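Local coordinates for protein transcriptional repressor, TetR family (Thermus thermophilus, PDB 3ANP) that represses transcription of fatty acid degradation genes as a TetR-family regulator and binds lauroyl-CoA, probably releasing DNA in response, at residues A[161-164]-A[165-169]; A[11-14]-A[15-18]. All coordinates share one frame; numbering follows the deposited sequence.

Each contact joins residues about one turn apart within a single helix, and the two helices serve different halves of a TetR repressor. Contact 2 (11-14 with 15-18) lies on helix 3-25 of the N-terminal region, packed against the predicted helix-turn-helix; contact 1 (161-164 with 165-169) lies on helix 151-172 of the ligand-binding region and puts two aromatic rings on the acyl-CoA. Their centres are 28 Å apart, on opposite sides of the chain's centre, and their nearest atoms are about 16 Å apart, so they do not touch. The side chain of F15 in contact 2 is about 12 Å from the C12 end of the bound acyl chain, whereas Y162 and F163 of contact 1 touch the ligand directly.

Contact 1 of 2, residues A[161-164]-A[165-169]; sequences LYFL and SALRW. With DCC (dodecyl-coa), chain E.
Y162 and F163 both turn CG opposite the backbone N (chi1 156° and 169°), which lays Y162 beside A166 and F163 beside L167, one helical turn on. The setting is helix 151-172 of the TetR C-terminal region, where Y162 and F163 line the acyl-CoA pocket and A166 and L167 pack against their rings. A166 CB sits over one face of the Y162 ring, 4.1 Å from its centroid, a CH-pi contact for which a methyl is small enough. Next to it, F163 and L167 point the same way, and F163 CZ touches L167 CD2 at 3.6 Å.

The ligand makes use of the same rings. CA2 of dodecyl-CoA lies over one face of F163. The ligand's sulfur, DCC S, is 3.6 Å from F163 CD2; a flat apolar ring suits the CA2 methylene and the weakly polar sulfur. Farther along the chain, DCC CA8 is 3.9 Å from Y162 CE2. The phenol needs a polar mate at its far end, and Y162 OH finds it in T97. L111 and L112 also pack on F163.

Elsewhere on the helix, L164 and R168 cross obliquely. The arginine's aliphatic stem covers the leucine while its cationic end, NH1, forms a salt bridge with D160 of the second subunit, so this side belongs to the dimer interface. S165, small and polar, is hydrogen-bonded through OG to E181 and N185 of helix 178-191. Backbone bonds from residues 165 to 168 back to 161 to 164 hold the turn. On the apolar part of the L164-R168 pair, L164 CG and R168 CD meet at 3.7 Å.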
loop_
_atom_site.group_PDB
_atom_site.type_symbol
_atom_site.label_atom_id
_atom_site.label_comp_id
_atom_site.label_asym_id
_atom_site.label_seq_id
_atom_site.Cartn_x
_atom_site.Cartn_y
_atom_site.Cartn_z
ATOM N N LEU A 161 -0.786 2.842 4.900
ATOM C CA LEU A 161 0.118 1.882 5.539
ATOM C C LEU A 161 -0.672 0.728 6.132
ATOM O O LEU A 161 -0.241 -0.416 6.037
ATOM C CB LEU A 161 0.934 2.527 6.662
ATOM C CG LEU A 161 2.198 3.268 6.239
ATOM C CD1 LEU A 161 2.969 3.692 7.482
ATOM C CD2 LEU A 161 3.058 2.353 5.385
ATOM N N TYR A 162 -1.804 1.032 6.770
ATOM C CA TYR A 162 -2.641 -0.032 7.343
ATOM C C TYR A 162 -3.030 -0.968 6.201
ATOM O O TYR A 162 -2.946 -2.199 6.315
ATOM C CB TYR A 162 -3.944 0.526 7.969
ATOM C CG TYR A 162 -5.037 -0.535 8.008
ATOM C CD1 TYR A 162 -4.963 -1.617 8.896
ATOM C CD2 TYR A 162 -6.076 -0.524 7.079
ATOM C CE1 TYR A 162 -5.902 -2.670 8.839
ATOM C CE2 TYR A 162 -7.014 -1.569 7.015
ATOM C CZ TYR A 162 -6.918 -2.638 7.893
ATOM O OH TYR A 162 -7.813 -3.684 7.788
ATOM N N PHE A 163 -3.469 -0.370 5.096
ATOM C CA PHE A 163 -3.879 -1.148 3.932
ATOM C C PHE A 163 -2.803 -2.105 3.418
ATOM O O PHE A 163 -3.067 -3.298 3.252
ATOM C CB PHE A 163 -4.311 -0.220 2.789
ATOM C CG PHE A 163 -4.503 -0.934 1.480
ATOM C CD1 PHE A 163 -5.620 -1.725 1.252
ATOM C CD2 PHE A 163 -3.529 -0.866 0.497
ATOM C CE1 PHE A 163 -5.753 -2.443 0.057
ATOM C CE2 PHE A 163 -3.661 -1.578 -0.688
ATOM C CZ PHE A 163 -4.769 -2.364 -0.903
ATOM N N LEU A 164 -1.598 -1.598 3.157
ATOM C CA LEU A 164 -0.541 -2.461 2.629
ATOM C C LEU A 164 -0.138 -3.529 3.640
ATOM O O LEU A 164 0.098 -4.681 3.264
ATOM C CB LEU A 164 0.687 -1.648 2.222
ATOM C CG LEU A 164 1.789 -2.406 1.459
ATOM C CD1 LEU A 164 1.241 -3.009 0.162
ATOM C CD2 LEU A 164 2.911 -1.432 1.133
ATOM N N SER A 165 -0.062 -3.161 4.918
ATOM C CA SER A 165 0.298 -4.145 5.948
ATOM C C SER A 165 -0.750 -5.252 6.077
ATOM O O SER A 165 -0.411 -6.431 6.198
ATOM C CB SER A 165 0.475 -3.467 7.314
ATOM O OG SER A 165 1.652 -2.671 7.349
ATOM N N ALA A 166 -2.022 -4.861 6.064
ATOM C CA ALA A 166 -3.128 -5.804 6.209
ATOM C C ALA A 166 -3.235 -6.735 5.009
ATOM O O ALA A 166 -3.464 -7.943 5.147
ATOM C CB ALA A 166 -4.441 -5.040 6.397
ATOM N N LEU A 167 -3.063 -6.164 3.825
ATOM C CA LEU A 167 -3.123 -6.936 2.597
ATOM C C LEU A 167 -1.990 -7.963 2.541
ATOM O O LEU A 167 -2.223 -9.134 2.248
ATOM C CB LEU A 167 -3.044 -5.994 1.387
ATOM C CG LEU A 167 -2.916 -6.647 0.007
ATOM C CD1 LEU A 167 -3.920 -7.774 -0.121
ATOM C CD2 LEU A 167 -3.148 -5.580 -1.075
ATOM N N ARG A 168 -0.764 -7.533 2.827
ATOM C CA ARG A 168 0.361 -8.451 2.787
ATOM C C ARG A 168 0.242 -9.499 3.884
ATOM O O ARG A 168 0.585 -10.662 3.683
ATOM C CB ARG A 168 1.678 -7.687 2.892
ATOM C CG ARG A 168 1.951 -6.873 1.613
ATOM C CD ARG A 168 3.061 -5.853 1.780
ATOM N NE ARG A 168 4.384 -6.465 1.834
ATOM C CZ ARG A 168 5.519 -5.775 1.922
ATOM N NH1 ARG A 168 5.493 -4.445 1.964
ATOM N NH2 ARG A 168 6.684 -6.419 1.968
ATOM N N TRP A 169 -0.272 -9.086 5.035
ATOM C CA TRP A 169 -0.454 -10.014 6.140
ATOM C C TRP A 169 -1.423 -11.115 5.727
ATOM O O TRP A 169 -1.130 -12.303 5.874
ATOM C CB TRP A 169 -1.022 -9.290 7.358
ATOM C CG TRP A 169 -1.353 -10.223 8.506
ATOM C CD1 TRP A 169 -0.487 -10.689 9.465
ATOM C CD2 TRP A 169 -2.616 -10.834 8.779
ATOM N NE1 TRP A 169 -1.136 -11.554 10.315
ATOM C CE2 TRP A 169 -2.443 -11.665 9.921
ATOM C CE3 TRP A 169 -3.877 -10.768 8.173
ATOM C CZ2 TRP A 169 -3.489 -12.426 10.468
ATOM C CZ3 TRP A 169 -4.929 -11.535 8.721
ATOM C CH2 TRP A 169 -4.718 -12.353 9.859
HETATM C C2 DCC E . -12.298 19.409 -5.317
HETATM C C4 DCC E . -10.824 18.859 -3.622
HETATM C C5 DCC E . -11.893 18.667 -2.759
HETATM C C6 DCC E . -13.180 18.866 -3.244
HETATM C C8 DCC E . -10.069 18.272 -1.694
HETATM C C10 DCC E . -11.494 -0.937 6.755
HETATM C C11 DCC E . -12.241 -2.259 6.946
HETATM C C12 DCC E . -13.000 -2.272 8.273
HETATM N N9 DCC E . -9.715 18.607 -2.932
HETATM N N7 DCC E . -11.395 18.307 -1.581
HETATM N N3 DCC E . -11.061 19.229 -4.889
HETATM N N1 DCC E . -13.341 19.235 -4.523
HETATM N N6 DCC E . -14.235 18.692 -2.452
HETATM C "C1'" DCC E . -8.330 18.699 -3.447
HETATM C "C2'" DCC E . -7.359 17.912 -2.570
HETATM O "O2'" DCC E . -7.122 18.625 -1.353
HETATM C "C3'" DCC E . -6.132 18.021 -3.474
HETATM O "O3'" DCC E . -5.528 19.309 -3.328
HETATM C "C4'" DCC E . -6.744 17.896 -4.872
HETATM O "O4'" DCC E . -8.168 18.012 -4.697
HETATM C "C5'" DCC E . -6.384 16.522 -5.439
HETATM O "O5'" DCC E . -6.802 15.488 -4.545
HETATM P P1 DCC E . -6.192 14.003 -4.667
HETATM O O11 DCC E . -4.724 14.075 -4.836
HETATM O O12 DCC E . -6.739 13.192 -3.556
HETATM O O6 DCC E . -6.809 13.456 -6.050
HETATM P P2 DCC E . -8.245 12.731 -6.097
HETATM O O21 DCC E . -8.583 13.093 -7.492
HETATM O O22 DCC E . -8.826 13.352 -4.887
HETATM O O7 DCC E . -7.612 11.256 -5.958
HETATM C CPA DCC E . -7.465 10.612 -4.691
HETATM C CPB DCC E . -7.999 9.179 -4.774
HETATM C CP8 DCC E . -7.465 8.515 -6.047
HETATM C CP7 DCC E . -9.529 9.207 -4.798
HETATM C CP9 DCC E . -7.526 8.393 -3.550
HETATM O OP3 DCC E . -6.043 8.382 -5.984
HETATM C CP6 DCC E . -8.111 7.140 -6.236
HETATM O OP2 DCC E . -9.196 7.032 -6.805
HETATM N NP2 DCC E . -7.429 6.110 -5.740
HETATM C CP5 DCC E . -7.928 4.731 -5.849
HETATM C CP4 DCC E . -7.401 3.892 -4.683
HETATM C CP3 DCC E . -5.872 3.842 -4.688
HETATM O OP1 DCC E . -5.209 4.874 -4.778
HETATM N NP1 DCC E . -5.339 2.627 -4.579
HETATM C CP2 DCC E . -3.883 2.424 -4.580
HETATM C CP1 DCC E . -3.287 2.892 -3.248
HETATM S S DCC E . -3.751 1.825 -1.835
HETATM P P3 DCC E . -3.922 19.417 -3.275
HETATM O O31 DCC E . -3.411 19.531 -1.891
HETATM O O32 DCC E . -3.353 18.116 -4.034
HETATM O O33 DCC E . -3.544 20.691 -4.184
HETATM C CA1 DCC E . -5.166 2.634 -1.193
HETATM C CA2 DCC E . -5.642 2.282 0.218
HETATM O OA1 DCC E . -5.771 3.466 -1.869
HETATM C CA3 DCC E . -6.587 3.356 0.760
HETATM C CA4 DCC E . -7.009 3.078 2.206
HETATM C CA5 DCC E . -7.778 1.763 2.349
HETATM C CA6 DCC E . -8.369 1.655 3.757
HETATM C CA7 DCC E . -9.221 0.392 3.906
HETATM C CA8 DCC E . -9.914 0.357 5.270
HETATM C CA9 DCC E . -10.706 -0.941 5.443
#

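Contact 2 of 2, residues A[11-14]-A[15-18]; sequences RERI and FRAA
E12 and R16, one turn apart on helix 3-25, are joined by a salt bridge in which R16 NE donates to E12 OE2 at 2.9 Å, nearly straight at 168°. The oxygen lies in the guanidinium plane, at the group's edge, whereas the nitrogen meets it from above the carboxylate plane, and the two flat groups are turned 40° apart. E12 gets there because its chain bends at chi2 (-99°), which folds the carboxylate back over the arginine's stem and brings E12 OE1 within 3.0 Å of R16 CD. Were E12 replaced by an alanine, R16 NE would probably lose its carboxylate mate and the guanidinium would be freer to turn. R13 CG lies 4.0 Å from R16 NH2, while the charged end of R13 leads off to A39, whose carbonyl oxygen accepts a bond from R13 NE.

Behind these long side chains, backbone bonds run from F15 N, R16 N, A17 N and A18 N to the carbonyl oxygens of R11, E12, R13 and I14, the regular alpha-helical pattern. R11 turns its guanidinium to the carbonyl of Y49 and makes a cation-pi contact with Y50.

The other residues suit the close approach of neighbouring helices. The small methyls of A17 and A18 let helix 32-39 come near, at A38, A39 and I35. Branched I14 packs on A39, and on F46 and Y49 of helix 43-49, both within the predicted helix-turn-helix. F15 reaches V56, D59 and Y60 of helix 54-77, so helix 3-25 lies against all three helices.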
loop_
_atom_site.group_PDB
_atom_site.type_symbol
_atom_site.label_atom_id
_atom_site.label_comp_id
_atom_site.label_asym_id
_atom_site.label_seq_id
_atom_site.Cartn_x
_atom_site.Cartn_y
_atom_site.Cartn_z
ATOM N N ARG A 11 -32.492 -4.970 -1.126
ATOM C CA ARG A 11 -31.035 -4.855 -1.123
ATOM C C ARG A 11 -30.453 -5.564 0.099
ATOM O O ARG A 11 -29.452 -6.276 -0.007
ATOM C CB ARG A 11 -30.586 -3.389 -1.112
ATOM C CG ARG A 11 -29.062 -3.219 -1.052
ATOM C CD ARG A 11 -28.678 -1.747 -1.067
ATOM N NE ARG A 11 -29.031 -1.152 -2.349
ATOM C CZ ARG A 11 -28.318 -1.307 -3.464
ATOM N NH1 ARG A 11 -27.206 -2.026 -3.447
ATOM N NH2 ARG A 11 -28.733 -0.760 -4.595
ATOM N N GLU A 12 -31.081 -5.386 1.257
ATOM C CA GLU A 12 -30.555 -6.020 2.462
ATOM C C GLU A 12 -30.649 -7.546 2.401
ATOM O O GLU A 12 -29.760 -8.243 2.882
ATOM C CB GLU A 12 -31.259 -5.482 3.716
ATOM C CG GLU A 12 -30.487 -5.739 5.012
ATOM C CD GLU A 12 -30.989 -6.945 5.807
ATOM O OE1 GLU A 12 -30.325 -7.323 6.809
ATOM O OE2 GLU A 12 -32.048 -7.511 5.446
ATOM N N ARG A 13 -31.707 -8.072 1.791
ATOM C CA ARG A 13 -31.850 -9.521 1.701
ATOM C C ARG A 13 -30.779 -10.092 0.761
ATOM O O ARG A 13 -30.184 -11.133 1.039
ATOM C CB ARG A 13 -33.252 -9.894 1.206
ATOM C CG ARG A 13 -33.554 -11.376 1.361
ATOM C CD ARG A 13 -34.983 -11.723 0.973
ATOM N NE ARG A 13 -35.225 -11.632 -0.466
ATOM C CZ ARG A 13 -35.978 -10.698 -1.043
ATOM N NH1 ARG A 13 -36.565 -9.762 -0.301
ATOM N NH2 ARG A 13 -36.166 -10.714 -2.358
ATOM N N ILE A 14 -30.540 -9.417 -0.359
ATOM C CA ILE A 14 -29.513 -9.865 -1.292
ATOM C C ILE A 14 -28.163 -9.815 -0.555
ATOM O O ILE A 14 -27.376 -10.757 -0.614
ATOM C CB ILE A 14 -29.469 -8.947 -2.542
ATOM C CG1 ILE A 14 -30.739 -9.169 -3.385
ATOM C CG2 ILE A 14 -28.190 -9.226 -3.360
ATOM C CD1 ILE A 14 -30.975 -8.111 -4.454
ATOM N N PHE A 15 -27.907 -8.709 0.147
ATOM C CA PHE A 15 -26.668 -8.567 0.898
ATOM C C PHE A 15 -26.487 -9.724 1.888
ATOM O O PHE A 15 -25.434 -10.381 1.930
ATOM C CB PHE A 15 -26.661 -7.226 1.641
ATOM C CG PHE A 15 -25.477 -7.048 2.552
ATOM C CD1 PHE A 15 -25.586 -7.298 3.921
ATOM C CD2 PHE A 15 -24.241 -6.666 2.037
ATOM C CE1 PHE A 15 -24.479 -7.174 4.762
ATOM C CE2 PHE A 15 -23.135 -6.539 2.863
ATOM C CZ PHE A 15 -23.254 -6.796 4.235
ATOM N N ARG A 16 -27.519 -9.987 2.686
ATOM C CA ARG A 16 -27.435 -11.068 3.661
ATOM C C ARG A 16 -27.186 -12.404 3.004
ATOM O O ARG A 16 -26.360 -13.203 3.481
ATOM C CB ARG A 16 -28.716 -11.145 4.497
ATOM C CG ARG A 16 -28.844 -9.988 5.470
ATOM C CD ARG A 16 -29.864 -10.285 6.567
ATOM N NE ARG A 16 -31.227 -10.259 6.058
ATOM C CZ ARG A 16 -31.966 -11.339 5.827
ATOM N NH1 ARG A 16 -31.477 -12.552 6.067
ATOM N NH2 ARG A 16 -33.193 -11.200 5.338
ATOM N N ALA A 17 -27.911 -12.659 1.918
ATOM C CA ALA A 17 -27.774 -13.915 1.185
ATOM C C ALA A 17 -26.339 -14.102 0.684
ATOM O O ALA A 17 -25.759 -15.181 0.809
ATOM C CB ALA A 17 -28.734 -13.931 0.012
ATOM N N ALA A 18 -25.769 -13.050 0.113
ATOM C CA ALA A 18 -24.396 -13.136 -0.393
ATOM C C ALA A 18 -23.360 -13.347 0.713
ATOM O O ALA A 18 -22.439 -14.159 0.561
ATOM C CB ALA A 18 -24.039 -11.863 -1.203
#